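Local coordinates for protein beta-mannosidase (Trichoderma harzianum, PDB 4CVU) that probably hydrolyses terminal beta-linked mannose residues from the non-reducing ends of mannosides, as a fungal beta-mannosidase of glycoside hydrolase family 2, at residues Asn71-Arg80 with Arg625-Arg636. Numbering follows the deposited sequence.
Sequences NNGLNDFDLR and RNHHYPAGGLTR. With NAG (2-acetamido-2-deoxy-beta-D-glucopyranose), chain L.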
# COMPACT_ATOMS: atom_id res chain seq x y z
N ASN A 71 -8.42 -7.78 -2.33
CA ASN A 71 -9.12 -6.47 -2.31
C ASN A 71 -8.26 -5.25 -2.72
O ASN A 71 -8.79 -4.18 -2.87
CB ASN A 71 -9.71 -6.16 -0.93
CG ASN A 71 -10.84 -7.11 -0.54
OD1 ASN A 71 -11.55 -7.66 -1.37
ND2 ASN A 71 -11.05 -7.24 0.73
N ASN A 72 -6.94 -5.42 -2.77
CA ASN A 72 -6.02 -4.31 -3.05
C ASN A 72 -5.98 -3.73 -4.45
O ASN A 72 -6.09 -4.47 -5.42
CB ASN A 72 -4.57 -4.73 -2.70
CG ASN A 72 -4.35 -4.87 -1.20
OD1 ASN A 72 -5.27 -4.68 -0.43
ND2 ASN A 72 -3.15 -5.24 -0.78
N GLY A 73 -5.83 -2.40 -4.55
CA GLY A 73 -5.36 -1.75 -5.78
C GLY A 73 -6.30 -1.95 -6.96
O GLY A 73 -7.50 -1.66 -6.84
N LEU A 74 -5.77 -2.43 -8.10
CA LEU A 74 -6.63 -2.67 -9.26
C LEU A 74 -6.73 -4.15 -9.53
O LEU A 74 -6.85 -4.57 -10.68
CB LEU A 74 -6.14 -1.92 -10.51
CG LEU A 74 -6.28 -0.40 -10.42
CD1 LEU A 74 -5.49 0.22 -11.56
CD2 LEU A 74 -7.75 0.06 -10.46
N ASN A 75 -6.70 -4.95 -8.46
CA ASN A 75 -6.79 -6.42 -8.53
C ASN A 75 -8.05 -6.98 -9.12
O ASN A 75 -8.06 -8.13 -9.52
CB ASN A 75 -6.59 -7.07 -7.18
CG ASN A 75 -5.10 -7.18 -6.77
OD1 ASN A 75 -4.80 -7.49 -5.62
ND2 ASN A 75 -4.20 -6.88 -7.66
N ASP A 76 -9.12 -6.18 -9.15
CA ASP A 76 -10.35 -6.62 -9.82
C ASP A 76 -10.01 -6.85 -11.27
O ASP A 76 -10.62 -7.69 -11.89
CB ASP A 76 -11.49 -5.58 -9.71
CG ASP A 76 -12.85 -6.16 -10.00
OD1 ASP A 76 -13.05 -7.35 -9.75
OD2 ASP A 76 -13.77 -5.42 -10.47
N PHE A 77 -9.05 -6.09 -11.81
CA PHE A 77 -8.60 -6.26 -13.18
C PHE A 77 -7.46 -7.27 -13.25
O PHE A 77 -7.54 -8.27 -14.00
CB PHE A 77 -8.20 -4.92 -13.80
CG PHE A 77 -9.38 -4.01 -14.02
CD1 PHE A 77 -10.32 -4.31 -14.98
CD2 PHE A 77 -9.59 -2.92 -13.21
CE1 PHE A 77 -11.42 -3.50 -15.17
CE2 PHE A 77 -10.70 -2.11 -13.39
CZ PHE A 77 -11.62 -2.40 -14.37
N ASP A 78 -6.44 -7.02 -12.44
CA ASP A 78 -5.18 -7.72 -12.54
C ASP A 78 -5.29 -9.20 -12.21
O ASP A 78 -4.43 -9.98 -12.62
CB ASP A 78 -4.13 -7.11 -11.63
CG ASP A 78 -3.87 -5.60 -11.89
OD1 ASP A 78 -4.22 -5.03 -12.92
OD2 ASP A 78 -3.35 -4.98 -10.97
N LEU A 79 -6.32 -9.60 -11.44
CA LEU A 79 -6.46 -11.01 -11.03
C LEU A 79 -7.39 -11.87 -11.91
O LEU A 79 -7.65 -13.03 -11.59
CB LEU A 79 -6.94 -11.08 -9.58
CG LEU A 79 -5.99 -10.45 -8.56
CD1 LEU A 79 -6.56 -10.68 -7.19
CD2 LEU A 79 -4.59 -11.05 -8.62
N ARG A 80 -7.84 -11.34 -13.05
CA ARG A 80 -8.80 -12.04 -13.87
C ARG A 80 -8.26 -13.34 -14.49
O ARG A 80 -9.03 -14.25 -14.80
CB ARG A 80 -9.37 -11.11 -14.94
CG ARG A 80 -10.37 -10.14 -14.38
CD ARG A 80 -10.93 -9.26 -15.49
NE ARG A 80 -12.04 -8.42 -14.99
CZ ARG A 80 -12.47 -7.34 -15.63
NH1 ARG A 80 -11.93 -7.01 -16.81
NH2 ARG A 80 -13.47 -6.59 -15.13
N ARG A 625 -12.45 1.97 -8.52
CA ARG A 625 -13.08 1.16 -7.46
C ARG A 625 -14.49 1.62 -7.16
O ARG A 625 -15.23 0.93 -6.43
CB ARG A 625 -12.22 1.17 -6.23
CG ARG A 625 -10.93 0.38 -6.40
CD ARG A 625 -9.98 0.65 -5.26
NE ARG A 625 -10.43 -0.04 -4.04
CZ ARG A 625 -10.00 -1.25 -3.65
NH1 ARG A 625 -9.14 -1.95 -4.36
NH2 ARG A 625 -10.50 -1.80 -2.55
N ASN A 626 -14.91 2.72 -7.74
CA ASN A 626 -16.31 3.14 -7.62
C ASN A 626 -17.09 2.42 -8.70
O ASN A 626 -16.90 2.72 -9.91
CB ASN A 626 -16.45 4.64 -7.81
CG ASN A 626 -17.85 5.13 -7.50
OD1 ASN A 626 -18.82 4.35 -7.40
ND2 ASN A 626 -17.94 6.40 -7.23
N HIS A 627 -17.95 1.47 -8.30
CA HIS A 627 -18.72 0.75 -9.28
C HIS A 627 -20.10 1.32 -9.44
O HIS A 627 -20.94 0.68 -10.05
CB HIS A 627 -18.75 -0.74 -8.99
CG HIS A 627 -17.42 -1.40 -9.21
ND1 HIS A 627 -17.18 -2.72 -8.91
CD2 HIS A 627 -16.27 -0.93 -9.73
CE1 HIS A 627 -15.94 -3.04 -9.24
NE2 HIS A 627 -15.36 -1.96 -9.73
N HIS A 628 -20.31 2.50 -8.89
CA HIS A 628 -21.52 3.28 -9.16
C HIS A 628 -21.09 4.38 -10.12
O HIS A 628 -20.58 5.40 -9.67
CB HIS A 628 -22.06 3.91 -7.86
CG HIS A 628 -23.34 4.68 -8.05
ND1 HIS A 628 -24.46 4.13 -8.64
CD2 HIS A 628 -23.70 5.94 -7.68
CE1 HIS A 628 -25.44 5.03 -8.66
NE2 HIS A 628 -25.00 6.13 -8.08
N TYR A 629 -21.25 4.22 -11.44
CA TYR A 629 -22.06 3.21 -12.10
C TYR A 629 -21.20 2.11 -12.71
O TYR A 629 -20.07 2.36 -13.10
CB TYR A 629 -22.87 3.86 -13.22
CG TYR A 629 -23.93 4.76 -12.70
CD1 TYR A 629 -23.60 6.00 -12.18
CD2 TYR A 629 -25.26 4.35 -12.67
CE1 TYR A 629 -24.58 6.83 -11.67
CE2 TYR A 629 -26.25 5.17 -12.15
CZ TYR A 629 -25.90 6.41 -11.65
OH TYR A 629 -26.85 7.22 -11.13
N PRO A 630 -21.75 0.90 -12.83
CA PRO A 630 -20.93 -0.22 -13.20
C PRO A 630 -20.55 -0.21 -14.71
O PRO A 630 -21.16 0.51 -15.53
CB PRO A 630 -21.78 -1.43 -12.81
CG PRO A 630 -23.18 -0.96 -12.84
CD PRO A 630 -23.18 0.53 -12.69
N ALA A 631 -19.54 -0.98 -15.02
CA ALA A 631 -18.87 -0.94 -16.29
C ALA A 631 -19.74 -1.46 -17.45
O ALA A 631 -19.51 -1.10 -18.60
CB ALA A 631 -17.55 -1.72 -16.19
N GLY A 632 -20.72 -2.30 -17.13
CA GLY A 632 -21.55 -2.93 -18.14
C GLY A 632 -20.78 -3.97 -18.94
O GLY A 632 -21.06 -4.15 -20.12
N GLY A 633 -19.81 -4.65 -18.35
CA GLY A 633 -18.94 -5.50 -19.13
C GLY A 633 -17.54 -5.48 -18.57
O GLY A 633 -17.35 -5.07 -17.41
N LEU A 634 -16.57 -5.86 -19.38
CA LEU A 634 -15.22 -6.09 -18.89
C LEU A 634 -14.25 -4.93 -19.09
O LEU A 634 -13.09 -5.05 -18.74
CB LEU A 634 -14.67 -7.37 -19.52
CG LEU A 634 -15.30 -8.70 -19.09
CD1 LEU A 634 -14.76 -9.87 -19.91
CD2 LEU A 634 -15.08 -9.00 -17.61
N THR A 635 -14.69 -3.78 -19.60
CA THR A 635 -13.78 -2.66 -19.81
C THR A 635 -13.39 -1.93 -18.50
O THR A 635 -14.07 -2.08 -17.47
CB THR A 635 -14.36 -1.61 -20.77
OG1 THR A 635 -15.53 -1.02 -20.19
CG2 THR A 635 -14.69 -2.24 -22.12
N ARG A 636 -12.31 -1.15 -18.56
CA ARG A 636 -11.97 -0.18 -17.51
C ARG A 636 -12.78 1.07 -17.78
O ARG A 636 -12.33 1.99 -18.45
CB ARG A 636 -10.48 0.17 -17.49
CG ARG A 636 -9.58 -0.99 -17.10
CD ARG A 636 -8.17 -0.51 -16.76
NE ARG A 636 -7.34 -1.62 -16.26
CZ ARG A 636 -6.23 -1.49 -15.54
NH1 ARG A 636 -5.77 -0.29 -15.19
NH2 ARG A 636 -5.56 -2.57 -15.16
C1 NAG L . -21.70 2.13 -18.80
C2 NAG L . -22.82 3.07 -19.16
C3 NAG L . -23.57 2.53 -20.37
C4 NAG L . -22.56 2.28 -21.49
C5 NAG L . -21.41 1.39 -20.99
C6 NAG L . -20.34 1.13 -22.05
C7 NAG L . -24.22 4.38 -17.63
C8 NAG L . -25.09 4.38 -16.38
N2 NAG L . -23.67 3.23 -18.00
O3 NAG L . -24.58 3.47 -20.72
O4 NAG L . -23.16 1.66 -22.62
O5 NAG L . -20.79 2.03 -19.89
O6 NAG L . -19.84 2.37 -22.49
O7 NAG L . -24.06 5.44 -18.22
O HOH W 1 -13.22 -2.74 -11.09
O HOH W 2 -15.04 -4.36 -16.05
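Leu634 and Phe77 sandwich the guanidinium of Arg80: CD2 of Leu634 sits over the centre of one face, 3.7 Å from Arg80 CZ, while Phe77 CD1 lies on the opposite face, offset toward the rim. At the edge of this group, Arg80 NH1 donates to Leu634 O (3.0 Å) and NH2 to a water that also bridges to Gly633 O and Thr635 O; NH2 has a second, charged partner in Glu184. The Phe77 ring is covered in turn by Arg636, whose CG makes a CH-pi contact 3.8 Å from the ring centroid, with Leu634 O and Thr635 O near the ring edge. With its chain extended from CG to NE, Arg636 runs on across the phenyl group, its guanidinium inclined 32° to the ring, and reaches Asp78 in a long salt bridge (Arg636 NH2 to Asp78 OD1, 3.6 Å). At the other end of the contact Arg625, bent at chi3 (75°), turns its guanidinium edge to the backbone. Arg625 NH1 and NH2 converge on Asn71 O, the NH1 bond being 2.7 Å long, and NH1 also donates to Gly73 O; both carbonyl oxygens lie in the guanidinium plane. Gln713 O takes a further bond from NH2, and Trp712 adds a cation-pi contact. With an alanine here the two-nitrogen grip is gone, and the 71-73 loop would probably be less firmly held to the 625-636 segment. Between the two ends, Asp76 OD2 lies at the edge of the imidazole, 3.4 Å from His627 CE1, and a water links it to His627 NE2, while Asp76 OD1 is hydrogen-bonded to Ala205 N and His627 ND1 to Gly203 O. Arginine-to-carbonyl bonds running in both directions thus flank the Phe77-Arg636 packing and join the galactose-binding-like domain to the 625-636 loop.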